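Local coordinates for protein aminotransferase class-III (Ochrobactrum anthropi, PDB 5GHG) that probably transfers amino groups between amines and carbonyl compounds as a PLP-dependent omega-transaminase, held here with its cofactor in the pyridoxamine form, at residues H18-A23 / R149-V154; N166-F171 / I178-C183. The protein carries 1 engineered substitution. All coordinates share one frame; numbering follows the deposited sequence.

Interaction 1 (H18-A23 / R149-V154). With PMP (4'-deoxy-4'-aminopyridoxal-5'-phosphate), chain C.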
# COMPACT_ATOMS: atom_id res chain seq x y z
N HIS B 18 3.81 -11.45 -10.38
CA HIS B 18 2.59 -11.63 -9.59
C HIS B 18 2.87 -11.79 -8.11
O HIS B 18 3.81 -12.48 -7.72
CB HIS B 18 1.81 -12.86 -10.03
CG HIS B 18 1.18 -12.76 -11.38
ND1 HIS B 18 -0.18 -12.69 -11.54
CD2 HIS B 18 1.71 -12.77 -12.62
CE1 HIS B 18 -0.46 -12.63 -12.83
NE2 HIS B 18 0.67 -12.67 -13.51
N SER B 19 2.01 -11.22 -7.28
CA SER B 19 1.92 -11.59 -5.88
C SER B 19 1.49 -13.04 -5.70
O SER B 19 0.71 -13.58 -6.49
CB SER B 19 0.93 -10.69 -5.15
OG SER B 19 1.09 -9.32 -5.49
N TYR B 20 1.97 -13.66 -4.63
CA TYR B 20 1.48 -14.94 -4.15
C TYR B 20 1.38 -15.97 -5.28
O TYR B 20 0.39 -16.70 -5.42
CB TYR B 20 0.14 -14.77 -3.44
CG TYR B 20 0.27 -14.12 -2.09
CD1 TYR B 20 0.94 -14.79 -1.05
CD2 TYR B 20 -0.26 -12.87 -1.82
CE1 TYR B 20 1.08 -14.20 0.20
CE2 TYR B 20 -0.14 -12.29 -0.56
CZ TYR B 20 0.53 -12.97 0.44
OH TYR B 20 0.63 -12.42 1.71
N THR B 21 2.44 -16.03 -6.08
CA THR B 21 2.54 -16.87 -7.25
C THR B 21 3.96 -17.41 -7.32
O THR B 21 4.91 -16.67 -7.07
CB THR B 21 2.22 -16.03 -8.53
OG1 THR B 21 0.84 -15.62 -8.50
CG2 THR B 21 2.51 -16.83 -9.81
N ASP B 22 4.08 -18.69 -7.61
CA ASP B 22 5.37 -19.29 -7.99
C ASP B 22 5.74 -18.78 -9.39
O ASP B 22 5.08 -19.14 -10.37
CB ASP B 22 5.25 -20.82 -7.94
CG ASP B 22 6.48 -21.55 -8.47
OD1 ASP B 22 7.34 -20.94 -9.16
OD2 ASP B 22 6.58 -22.76 -8.20
N ALA B 23 6.76 -17.93 -9.48
CA ALA B 23 7.11 -17.29 -10.74
C ALA B 23 7.53 -18.28 -11.81
O ALA B 23 7.25 -18.06 -13.00
CB ALA B 23 8.23 -16.26 -10.54
N ARG B 149 -0.71 -18.14 12.42
CA ARG B 149 -1.74 -18.26 11.39
C ARG B 149 -2.62 -17.02 11.28
O ARG B 149 -3.51 -16.99 10.43
CB ARG B 149 -2.61 -19.52 11.58
CG ARG B 149 -1.84 -20.81 11.28
CD ARG B 149 -2.63 -22.10 11.61
NE ARG B 149 -3.77 -22.30 10.70
CZ ARG B 149 -4.72 -23.22 10.88
NH1 ARG B 149 -5.71 -23.33 10.00
NH2 ARG B 149 -4.68 -24.04 11.93
N GLY B 150 -2.39 -15.98 12.09
CA GLY B 150 -3.01 -14.70 11.82
C GLY B 150 -2.48 -14.08 10.53
O GLY B 150 -1.39 -14.39 10.06
N TYR B 151 -3.27 -13.19 9.95
CA TYR B 151 -2.85 -12.52 8.72
C TYR B 151 -3.20 -11.04 8.82
O TYR B 151 -4.36 -10.68 9.02
CB TYR B 151 -3.51 -13.12 7.48
CG TYR B 151 -2.96 -12.54 6.20
CD1 TYR B 151 -3.49 -11.38 5.66
CD2 TYR B 151 -1.88 -13.14 5.56
CE1 TYR B 151 -2.97 -10.83 4.48
CE2 TYR B 151 -1.37 -12.60 4.38
CZ TYR B 151 -1.91 -11.44 3.86
OH TYR B 151 -1.40 -10.93 2.69
N HIS B 152 -2.20 -10.20 8.65
CA HIS B 152 -2.36 -8.78 8.90
C HIS B 152 -1.73 -7.91 7.82
O HIS B 152 -1.68 -6.69 7.98
CB HIS B 152 -1.80 -8.44 10.28
CG HIS B 152 -2.44 -9.24 11.37
ND1 HIS B 152 -3.74 -9.04 11.77
CD2 HIS B 152 -1.97 -10.26 12.12
CE1 HIS B 152 -4.04 -9.91 12.73
NE2 HIS B 152 -2.99 -10.65 12.96
N GLY B 153 -1.27 -8.51 6.73
CA GLY B 153 -0.75 -7.76 5.60
C GLY B 153 0.72 -8.06 5.36
O GLY B 153 1.29 -9.01 5.92
N VAL B 154 1.33 -7.25 4.50
CA VAL B 154 2.60 -7.61 3.88
C VAL B 154 3.63 -6.48 3.86
O VAL B 154 4.64 -6.60 3.17
CB VAL B 154 2.37 -8.12 2.46
CG1 VAL B 154 1.43 -9.32 2.45
CG2 VAL B 154 1.81 -7.00 1.57
N1 PMP C . -5.69 -7.92 7.64
C2 PMP C . -6.46 -8.96 7.21
C2A PMP C . -7.29 -9.70 8.22
C3 PMP C . -6.47 -9.36 5.86
O3 PMP C . -7.20 -10.47 5.52
C4 PMP C . -5.69 -8.64 4.91
C4A PMP C . -5.69 -8.95 3.42
N4A PMP C . -5.72 -10.35 3.09
C5 PMP C . -4.91 -7.56 5.39
C6 PMP C . -4.97 -7.18 6.72
C5A PMP C . -4.02 -6.75 4.50
O4P PMP C . -4.80 -5.98 3.58
P PMP C . -4.14 -5.53 2.15
O1P PMP C . -2.81 -4.92 2.42
O2P PMP C . -5.15 -4.55 1.58
O3P PMP C . -3.97 -6.76 1.29
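Tyr20 and Tyr151 meet through their hydroxyls, the two side chains coming from opposite directions. Tyr20 OH gives its proton to Tyr151 OH at 2.7 Å. It lies at the edge of the Tyr151 ring, in the ring plane, and also comes within 3.3 Å of Tyr151 CE2. Val154 closes in beside this bond, with CG1 3.3 Å from Tyr20 OH. Asn167 ND2 is a second hydrogen-bond partner of Tyr20 OH, so two polar groups grip the hydroxyl of Tyr20.

Tyr151 also reaches the cofactor. Its CG stands anti to the backbone N (chi1 -173°), and this brings CD1 and CE1 close to PMP, with Tyr151 CE1 3.1 Å from PMP N4A. His152 and Gly153 continue the pocket wall, with Gly153 CA 3.6 Å from PMP C5A. A leucine in place of Tyr151 would probably leave the Tyr20 hydroxyl without its acceptor and open a gap beside the PMP amino group.

The tight part is confined to these few atoms round the hydroxyls and the cofactor. Tyr20 is the looser side: it is partly exposed, whereas Tyr151 and Val154 are buried, and the two segments bury just 93 Å² together. Ser19 and His18 turn instead to the second subunit, where they bond Tyr113 and Thr85 of that chain.

The contact joins two loops. Residues 18-23 run from helix 8-15 to helix 23-29, with Asp22 as N-cap of the latter. Residues 149-154 follow strand 143-147, in the sheet of the large, cofactor-binding domain, and lead into helix 156-161.

Interaction 2 (N166-F171 / I178-C183)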
# COMPACT_ATOMS: atom_id res chain seq x y z
N ASN B 166 4.88 -18.73 4.96
CA ASN B 166 5.14 -18.20 3.63
C ASN B 166 5.37 -16.69 3.66
O ASN B 166 6.01 -16.14 2.77
CB ASN B 166 3.97 -18.49 2.69
CG ASN B 166 3.88 -19.94 2.27
OD1 ASN B 166 4.82 -20.70 2.42
ND2 ASN B 166 2.72 -20.30 1.68
N ASN B 167 4.83 -15.98 4.65
CA ASN B 167 5.04 -14.54 4.71
C ASN B 167 6.37 -14.16 5.36
O ASN B 167 6.74 -12.97 5.34
CB ASN B 167 3.88 -13.88 5.46
CG ASN B 167 2.62 -13.86 4.63
OD1 ASN B 167 1.78 -14.75 4.75
ND2 ASN B 167 2.48 -12.86 3.78
N HIS B 168 7.06 -15.12 5.95
CA HIS B 168 8.34 -14.90 6.64
C HIS B 168 9.53 -15.54 5.93
O HIS B 168 10.61 -14.96 5.91
CB HIS B 168 8.25 -15.42 8.07
CG HIS B 168 7.24 -14.72 8.92
ND1 HIS B 168 6.74 -15.26 10.09
CD2 HIS B 168 6.61 -13.53 8.75
CE1 HIS B 168 5.86 -14.42 10.62
NE2 HIS B 168 5.76 -13.37 9.83
N ARG B 169 9.37 -16.74 5.38
CA ARG B 169 10.51 -17.48 4.83
C ARG B 169 11.31 -16.67 3.82
O ARG B 169 10.74 -16.14 2.86
CB ARG B 169 10.03 -18.78 4.20
CG ARG B 169 11.14 -19.58 3.53
CD ARG B 169 11.19 -21.07 3.95
NE ARG B 169 9.93 -21.74 3.69
CZ ARG B 169 9.78 -22.81 2.90
NH1 ARG B 169 10.81 -23.36 2.29
NH2 ARG B 169 8.56 -23.32 2.71
N SER B 170 12.62 -16.57 4.05
CA SER B 170 13.57 -15.85 3.20
C SER B 170 13.34 -14.33 3.18
O SER B 170 14.06 -13.61 2.49
CB SER B 170 13.55 -16.36 1.77
OG SER B 170 14.10 -17.67 1.68
N PHE B 171 12.36 -13.84 3.93
CA PHE B 171 12.15 -12.40 4.06
C PHE B 171 12.82 -11.81 5.30
O PHE B 171 12.78 -10.57 5.47
CB PHE B 171 10.65 -12.06 4.07
CG PHE B 171 9.96 -12.24 2.74
CD1 PHE B 171 10.30 -11.44 1.64
CD2 PHE B 171 8.93 -13.17 2.58
CE1 PHE B 171 9.65 -11.57 0.42
CE2 PHE B 171 8.26 -13.31 1.37
CZ PHE B 171 8.61 -12.50 0.28
N ILE B 178 7.80 -8.02 17.62
CA ILE B 178 6.55 -8.71 17.27
C ILE B 178 6.64 -10.13 17.81
O ILE B 178 7.57 -10.87 17.48
CB ILE B 178 6.30 -8.71 15.76
CG1 ILE B 178 6.39 -7.30 15.20
CG2 ILE B 178 4.98 -9.38 15.45
CD1 ILE B 178 5.58 -6.30 15.95
N LEU B 179 5.69 -10.50 18.66
CA LEU B 179 5.59 -11.81 19.27
C LEU B 179 4.37 -12.53 18.72
O LEU B 179 3.39 -11.88 18.33
CB LEU B 179 5.48 -11.68 20.79
CG LEU B 179 6.45 -10.71 21.45
CD1 LEU B 179 6.13 -10.54 22.93
CD2 LEU B 179 7.88 -11.17 21.26
N HIS B 180 4.42 -13.86 18.68
CA HIS B 180 3.27 -14.66 18.25
C HIS B 180 2.91 -15.68 19.32
O HIS B 180 3.75 -16.47 19.72
CB HIS B 180 3.52 -15.39 16.92
CG HIS B 180 3.72 -14.46 15.77
ND1 HIS B 180 4.94 -13.89 15.51
CD2 HIS B 180 2.86 -13.99 14.83
CE1 HIS B 180 4.83 -13.09 14.44
NE2 HIS B 180 3.58 -13.15 14.02
N THR B 181 1.66 -15.67 19.73
CA THR B 181 1.12 -16.68 20.64
C THR B 181 0.33 -17.68 19.80
O THR B 181 0.39 -17.66 18.56
CB THR B 181 0.31 -15.99 21.75
OG1 THR B 181 0.01 -16.94 22.78
CG2 THR B 181 -0.97 -15.35 21.21
N GLY B 182 -0.39 -18.59 20.44
CA GLY B 182 -0.90 -19.74 19.73
C GLY B 182 -2.09 -19.45 18.82
O GLY B 182 -2.85 -18.49 18.99
N CYS B 183 -2.26 -20.33 17.83
CA CYS B 183 -3.44 -20.28 16.96
C CYS B 183 -4.64 -20.93 17.66
O CYS B 183 -4.54 -22.08 18.09
CB CYS B 183 -3.17 -21.02 15.65
SG CYS B 183 -4.63 -21.07 14.59
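His168 and His180 approach from opposite directions and meet at the CE1 corners of their imidazoles. His168 CE1 lies 4.2 Å from His180 CE1. The ring planes are turned 61° against each other and the centroids are 5.8 Å apart. The contact is a slight one, burying 47 Å² in all, and no hydrogen bond crosses it.

Each ring has polar partners elsewhere. His168 NE2 is hydrogen-bonded to Ala159 O, in helix 156-161. His180 NE2 has two weak hydrogen bonds, to Leu161 O and Thr162 O, at and just past the end of the same helix. The firmer bond from His168 NE2 helps set the turn of its ring. Both residues have CG anti to the carbonyl carbon (chi1 -63° in His168, -64° in His180), which points each ring toward the other segment. The two NE2 atoms are 4.7 Å apart and do not bond; with both rings this close, a positive charge on one would probably disfavour a second on the other.

The backbones themselves stay well separated, the nearest CA atoms being those of His168 and Ile178 at 12.4 Å. The bond from Phe171 N to His168 O, 2.9 Å long, closes a turn in the 166-171 loop. Beyond it, Phe171 stacks on Tyr131 of the second subunit.

Strand 178-181 is, within this chain, an outermost strand of its mixed sheet and runs parallel to strand 143-147. Helix 156-161 and the loop after it link these two strands, a beta-alpha-beta crossover in the large domain of a fold-type I, PLP-dependent aminotransferase.

Overall arrangement
The two interactions come in series along the chain, interaction 1 closing before interaction 2 opens. They lie about 12 Å apart, centre to centre, on the same side of the chain's centre. Residues 149-154 and interaction 2 belong to the unit made of strand 143-147, helix 156-161 and strand 178-181; residues 18-23 come in from the N-terminal region. Direct packing joins the two contacts: Tyr151 CE2 is 3.8 Å from Asn167 OD1, and Arg149 CD is 3.7 Å from Cys183 SG. Both touch the second subunit. Residues 149-154 line the PMP pocket, while interaction 2 lies at the outer strand of the same sheet.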